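Local atomic coordinates of short chain dehydrogenase (Salmonella typhi, PDB entry 3G1T), a protein that probably catalyses NAD(P)-dependent oxidation or reduction of a substrate not yet identified, as a member of the Rossmann-fold short-chain dehydrogenase family. Residues L190-N196 with K238-D244; D72-C76 with Q124-T130. All coordinates share one frame; numbering follows the deposited sequence. Where two conformers were deposited one is given.

Contact 1: L190-N196 with K238-D244; sequences LRVNCIN and KTGMTFD
C194, I195 and N196 pair in parallel register with T242, F243 and D244, joining the last two strands of the seven-stranded Rossmann sheet; 242-244 is one of its two outermost strands within the chain. Backbone bonds alternate across the seam: C194 N to M241 O, C194 O from F243 N at 2.9 Å, and N196 N to F243 O, this last almost straight at 179°. Ahead of the parallel pairs, side-chain bonds from T239 and N193 join the backbone bond G240 N to V192 O (2.9 Å), where the positive phi of G240 turns the loop. T239 OG1 accepts from V192 N at 2.8 Å; with chi1 at -167° this hydroxyl lies opposite its own backbone N and reaches across to strand 190-196. The amide of N193 grips that loop twice: OD1 takes M241 N at 2.9 Å, tilted slightly from the carbonyl plane, while ND2 donates a hydrogen bond to K238 O, which lies in the amide plane although the amide nitrogen stands above the carbonyl plane of K238. Together they fix the amide's rotation. N193 CG lies in the plane of the F243 ring at its edge, N193 OD1 3.7 Å from F243 CE2; the same ring meets W229 edge-to-face. On the face carrying C194 and T242, opposite the one with I195 and F243, C194 CB touches T242 OG1 at 3.4 Å, and that hydroxyl is hydrogen-bonded to R158 and E175. R158 also forms a salt bridge with D244, while G198 N holds N196 OD1, so both partners of the last side-chain pair are anchored from outside. Between them the amide and carboxylate planes stand 80° apart, and N196 ND2 approaches D244 OD2 from above the carboxylate plane at 3.1 Å.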
loop_
_atom_site.group_PDB
_atom_site.type_symbol
_atom_site.label_atom_id
_atom_site.label_comp_id
_atom_site.label_asym_id
_atom_site.label_seq_id
_atom_site.Cartn_x
_atom_site.Cartn_y
_atom_site.Cartn_z
ATOM N N LEU A 190 1.297 1.570 -23.880
ATOM C CA LEU A 190 1.541 2.285 -22.580
ATOM C C LEU A 190 2.508 1.545 -21.711
ATOM O O LEU A 190 2.241 0.410 -21.304
ATOM C CB LEU A 190 0.218 2.405 -21.798
ATOM C CG LEU A 190 0.216 3.182 -20.456
ATOM C CD1 LEU A 190 0.893 4.676 -20.400
ATOM C CD2 LEU A 190 -1.287 3.156 -19.917
ATOM N N ARG A 191 3.632 2.216 -21.343
ATOM C CA ARG A 191 4.534 1.678 -20.369
ATOM C C ARG A 191 4.393 2.392 -19.020
ATOM O O ARG A 191 3.914 3.577 -18.956
ATOM C CB ARG A 191 5.957 1.757 -20.849
ATOM C CG ARG A 191 6.456 3.185 -21.058
ATOM C CD ARG A 191 7.794 3.152 -21.786
ATOM N NE ARG A 191 8.409 4.505 -22.025
ATOM C CZ ARG A 191 8.029 5.359 -22.969
ATOM N NH1 ARG A 191 8.667 6.556 -23.108
ATOM N NH2 ARG A 191 7.030 5.062 -23.785
ATOM N N VAL A 192 4.699 1.645 -17.964
ATOM C CA VAL A 192 4.337 2.193 -16.570
ATOM C C VAL A 192 5.481 1.869 -15.671
ATOM O O VAL A 192 5.830 0.700 -15.552
ATOM C CB VAL A 192 3.062 1.478 -15.997
ATOM C CG1 VAL A 192 2.584 2.142 -14.696
ATOM C CG2 VAL A 192 1.953 1.408 -17.080
ATOM N N ASN A 193 6.005 2.843 -14.911
ATOM C CA ASN A 193 7.229 2.541 -14.138
ATOM C C ASN A 193 7.286 3.463 -12.948
ATOM O O ASN A 193 6.472 4.365 -12.889
ATOM C CB ASN A 193 8.456 2.863 -14.973
ATOM C CG ASN A 193 8.629 1.892 -16.118
ATOM O OD1 ASN A 193 9.046 0.746 -15.898
ATOM N ND2 ASN A 193 8.320 2.344 -17.355
ATOM N N CYS A 194 8.139 3.142 -11.988
ATOM C CA CYS A 194 8.388 4.121 -10.881
ATOM C C CYS A 194 9.760 4.767 -10.905
ATOM O O CYS A 194 10.739 4.147 -11.394
ATOM C CB CYS A 194 8.298 3.380 -9.550
ATOM S SG CYS A 194 6.567 3.049 -9.009
ATOM N N ILE A 195 9.838 5.977 -10.342
ATOM C CA ILE A 195 11.147 6.646 -10.052
ATOM C C ILE A 195 11.302 6.929 -8.539
ATOM O O ILE A 195 10.367 7.479 -7.904
ATOM C CB ILE A 195 11.281 7.992 -10.826
ATOM C CG1 ILE A 195 11.435 7.747 -12.316
ATOM C CG2 ILE A 195 12.562 8.834 -10.313
ATOM C CD1 ILE A 195 11.918 8.969 -13.120
ATOM N N ASN A 196 12.452 6.516 -7.999
ATOM C CA ASN A 196 12.885 6.889 -6.619
ATOM C C ASN A 196 13.891 8.033 -6.741
ATOM O O ASN A 196 15.037 7.779 -7.127
ATOM C CB ASN A 196 13.521 5.689 -5.930
ATOM C CG ASN A 196 14.235 6.086 -4.616
ATOM O OD1 ASN A 196 13.875 7.086 -4.001
ATOM N ND2 ASN A 196 15.297 5.346 -4.240
ATOM N N LYS A 238 10.749 -0.570 -21.721
ATOM C CA LYS A 238 10.875 -0.805 -20.264
ATOM C C LYS A 238 9.544 -0.478 -19.613
ATOM O O LYS A 238 8.996 0.612 -19.791
ATOM C CB LYS A 238 12.009 0.080 -19.606
ATOM C CG LYS A 238 13.326 -0.036 -20.309
ATOM C CD LYS A 238 14.168 -1.078 -19.662
ATOM C CE LYS A 238 15.479 -1.344 -20.462
ATOM N NZ LYS A 238 16.613 -0.318 -20.347
ATOM N N THR A 239 9.008 -1.483 -18.884
ATOM C CA THR A 239 7.759 -1.292 -18.158
ATOM C C THR A 239 7.804 -2.216 -16.965
ATOM O O THR A 239 8.521 -3.198 -16.964
ATOM C CB THR A 239 6.523 -1.543 -19.027
ATOM O OG1 THR A 239 5.323 -1.075 -18.400
ATOM C CG2 THR A 239 6.378 -3.062 -19.374
ATOM N N GLY A 240 7.038 -1.858 -15.957
ATOM C CA GLY A 240 7.000 -2.619 -14.716
ATOM C C GLY A 240 8.191 -2.458 -13.784
ATOM O O GLY A 240 8.288 -3.238 -12.834
ATOM N N MET A 241 9.056 -1.491 -14.036
ATOM C CA MET A 241 10.337 -1.407 -13.310
ATOM C C MET A 241 10.332 -0.216 -12.349
ATOM O O MET A 241 9.576 0.710 -12.542
ATOM C CB MET A 241 11.520 -1.259 -14.283
ATOM C CG MET A 241 11.703 -2.490 -15.197
ATOM S SD MET A 241 12.927 -2.390 -16.520
ATOM C CE MET A 241 14.468 -2.142 -15.648
ATOM N N THR A 242 11.230 -0.255 -11.373
ATOM C CA THR A 242 11.370 0.878 -10.465
ATOM C C THR A 242 12.847 1.287 -10.500
ATOM O O THR A 242 13.734 0.451 -10.353
ATOM C CB THR A 242 10.775 0.500 -9.035
ATOM O OG1 THR A 242 10.942 1.700 -8.186
ATOM C CG2 THR A 242 11.450 -0.717 -8.439
ATOM N N PHE A 243 13.093 2.563 -10.835
ATOM C CA PHE A 243 14.428 3.086 -11.101
ATOM C C PHE A 243 14.902 4.031 -10.031
ATOM O O PHE A 243 14.141 4.889 -9.559
ATOM C CB PHE A 243 14.484 3.850 -12.419
ATOM C CG PHE A 243 14.111 2.980 -13.649
ATOM C CD1 PHE A 243 15.102 2.211 -14.283
ATOM C CD2 PHE A 243 12.789 2.952 -14.116
ATOM C CE1 PHE A 243 14.770 1.429 -15.461
ATOM C CE2 PHE A 243 12.424 2.112 -15.233
ATOM C CZ PHE A 243 13.400 1.412 -15.902
ATOM N N ASP A 244 16.178 3.899 -9.672
ATOM C CA ASP A 244 16.814 4.879 -8.765
ATOM C C ASP A 244 17.537 5.987 -9.529
ATOM O O ASP A 244 18.389 5.712 -10.377
ATOM C CB ASP A 244 17.842 4.226 -7.870
ATOM C CG ASP A 244 17.221 3.379 -6.758
ATOM O OD1 ASP A 244 18.005 2.716 -6.032
ATOM O OD2 ASP A 244 16.003 3.372 -6.573
HETATM O O HOH W 1 3.044 -1.690 -19.503
#

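Contact 2: D72-C76 with Q124-T130; sequences DLLTC and QVNVNAT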
loop_
_atom_site.group_PDB
_atom_site.type_symbol
_atom_site.label_atom_id
_atom_site.label_comp_id
_atom_site.label_asym_id
_atom_site.label_seq_id
_atom_site.Cartn_x
_atom_site.Cartn_y
_atom_site.Cartn_z
ATOM N N ASP A 72 -6.862 19.261 -5.617
ATOM C CA ASP A 72 -6.386 18.932 -4.268
ATOM C C ASP A 72 -6.594 17.446 -4.064
ATOM O O ASP A 72 -7.719 16.994 -3.937
ATOM C CB ASP A 72 -7.173 19.714 -3.225
ATOM C CG ASP A 72 -6.547 19.683 -1.827
ATOM O OD1 ASP A 72 -6.866 20.613 -1.048
ATOM O OD2 ASP A 72 -5.765 18.775 -1.460
ATOM N N LEU A 73 -5.505 16.697 -4.073
ATOM C CA LEU A 73 -5.555 15.228 -4.085
ATOM C C LEU A 73 -6.113 14.709 -2.770
ATOM O O LEU A 73 -6.760 13.621 -2.727
ATOM C CB LEU A 73 -4.167 14.648 -4.329
ATOM C CG LEU A 73 -3.575 14.740 -5.769
ATOM C CD1 LEU A 73 -2.287 13.976 -5.833
ATOM C CD2 LEU A 73 -4.497 14.307 -6.903
ATOM N N LEU A 74 -5.902 15.495 -1.717
ATOM C CA LEU A 74 -6.446 15.122 -0.375
ATOM C C LEU A 74 -7.938 15.024 -0.353
ATOM O O LEU A 74 -8.495 14.184 0.354
ATOM C CB LEU A 74 -5.951 16.062 0.728
ATOM C CG LEU A 74 -6.261 15.701 2.182
ATOM C CD1 LEU A 74 -5.766 14.289 2.541
ATOM C CD2 LEU A 74 -5.711 16.823 3.204
ATOM N N THR A 75 -8.604 15.902 -1.110
ATOM C CA THR A 75 -10.060 16.036 -1.009
ATOM C C THR A 75 -10.780 15.674 -2.311
ATOM O O THR A 75 -12.003 15.599 -2.332
ATOM C CB THR A 75 -10.501 17.468 -0.599
ATOM O OG1 THR A 75 -10.198 18.373 -1.650
ATOM C CG2 THR A 75 -9.860 17.950 0.719
ATOM N N CYS A 76 -10.035 15.425 -3.381
ATOM C CA CYS A 76 -10.694 15.240 -4.682
ATOM C C CYS A 76 -11.520 13.948 -4.779
ATOM O O CYS A 76 -11.213 12.929 -4.138
ATOM C CB CYS A 76 -9.725 15.349 -5.875
ATOM S SG CYS A 76 -8.605 13.923 -6.042
ATOM N N GLN A 124 -4.643 8.620 1.283
ATOM C CA GLN A 124 -5.585 9.244 0.357
ATOM C C GLN A 124 -4.841 9.973 -0.748
ATOM O O GLN A 124 -5.272 9.910 -1.920
ATOM C CB GLN A 124 -6.536 10.246 1.074
ATOM C CG GLN A 124 -7.744 10.687 0.195
ATOM C CD GLN A 124 -8.612 9.486 -0.167
ATOM O OE1 GLN A 124 -8.651 8.536 0.585
ATOM N NE2 GLN A 124 -9.411 9.578 -1.255
ATOM N N VAL A 125 -3.761 10.693 -0.408
ATOM C CA VAL A 125 -3.058 11.446 -1.459
ATOM C C VAL A 125 -2.227 10.448 -2.293
ATOM O O VAL A 125 -2.278 10.483 -3.549
ATOM C CB VAL A 125 -2.118 12.564 -0.861
ATOM C CG1 VAL A 125 -1.144 13.195 -1.930
ATOM C CG2 VAL A 125 -2.994 13.637 -0.219
ATOM N N ASN A 126 -1.410 9.644 -1.601
ATOM C CA ASN A 126 -0.324 8.942 -2.273
ATOM C C ASN A 126 -0.883 7.723 -2.996
ATOM O O ASN A 126 -0.344 7.307 -4.049
ATOM C CB ASN A 126 0.794 8.492 -1.299
ATOM C CG ASN A 126 1.531 9.695 -0.672
ATOM O OD1 ASN A 126 1.120 10.847 -0.951
ATOM N ND2 ASN A 126 2.569 9.452 0.163
ATOM N N VAL A 127 -1.966 7.164 -2.467
ATOM C CA VAL A 127 -2.506 5.984 -3.121
ATOM C C VAL A 127 -3.879 6.211 -3.786
ATOM O O VAL A 127 -4.051 6.009 -5.018
ATOM C CB VAL A 127 -2.620 4.775 -2.160
ATOM C CG1 VAL A 127 -3.037 3.479 -2.929
ATOM C CG2 VAL A 127 -1.301 4.503 -1.487
ATOM N N ASN A 128 -4.871 6.596 -3.019
ATOM C CA ASN A 128 -6.229 6.556 -3.629
ATOM C C ASN A 128 -6.505 7.649 -4.644
ATOM O O ASN A 128 -7.162 7.419 -5.670
ATOM C CB ASN A 128 -7.323 6.602 -2.555
ATOM C CG ASN A 128 -7.183 5.490 -1.522
ATOM O OD1 ASN A 128 -6.688 4.436 -1.817
ATOM N ND2 ASN A 128 -7.564 5.784 -0.257
ATOM N N ALA A 129 -6.069 8.876 -4.361
ATOM C CA ALA A 129 -6.266 9.935 -5.327
ATOM C C ALA A 129 -5.334 9.809 -6.531
ATOM O O ALA A 129 -5.678 10.173 -7.631
ATOM C CB ALA A 129 -6.015 11.254 -4.646
ATOM N N THR A 130 -4.128 9.280 -6.323
ATOM C CA THR A 130 -3.204 9.093 -7.402
ATOM C C THR A 130 -3.804 7.993 -8.319
ATOM O O THR A 130 -3.774 8.112 -9.529
ATOM C CB THR A 130 -1.807 8.722 -6.824
ATOM O OG1 THR A 130 -1.290 9.848 -6.091
ATOM C CG2 THR A 130 -0.854 8.357 -7.913
HETATM O O HOH W 2 -9.052 12.307 -2.508
#
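L73 and L74 set the loop after strand 67-70 against one side of helix 116-142, a loop-on-helix contact within the Rossmann fold. The tight part is apolar. L73 CB sits 3.9 Å from A129 CB and also meets V125 CG1, its side chain crossing that of V125 at about a right angle; C76 SG closes on A129 CB from the loop's far end. The small A129 lets the backbone come close, with L73 O only 3.1 Å from its CB. V125 uses both branches: CG1 faces L73, and with CG1 anti to the backbone N (chi1 169°), CG2 falls beside that N and packs on CA and CB of L74. At these residues the helix widens into a pi-type turn, A129 N bonding to Q124 O, and T130 OG1 donates to V125 O at 2.8 Å.

L73, V125, C76 and A129 are buried; the partly exposed L74 and Q124 form the looser, water-mediated side. Q124 touches L74 O through CG at 3.6 Å, its chain bent at chi2, and NE2 donates to a water that in turn donates to L73 O at 2.7 Å and to C76 O. NE2 also bonds Q120 of the second subunit, so the bridge lies beside the dimer interface. Direct loop-helix contact is therefore van der Waals packing, with one water supplying the polar connection and satisfying two loop carbonyls.

Overall arrangement
Contact 1 and contact 2 lie in different regions of one Rossmann domain, their centres 21 Å apart and their nearest atoms about 9 Å apart. The 72-76 loop of contact 2 follows strand 67-70, one outermost strand of the sheet, whereas contact 1 includes strand 242-244, the other. Helix 165-185 touches residues of both: V192, C194 and T239 in contact 1, N126 and V127 in contact 2. N126 meets Y167, whose YATSK sequence fits the family's YxxxK motif, so the helix of contact 2 probably borders the active site. The second subunit reaches Q124, V127 and N128 but neither segment of contact 1. No cofactor is bound; a magnesium ion lies about 8 Å from the R191 side chain.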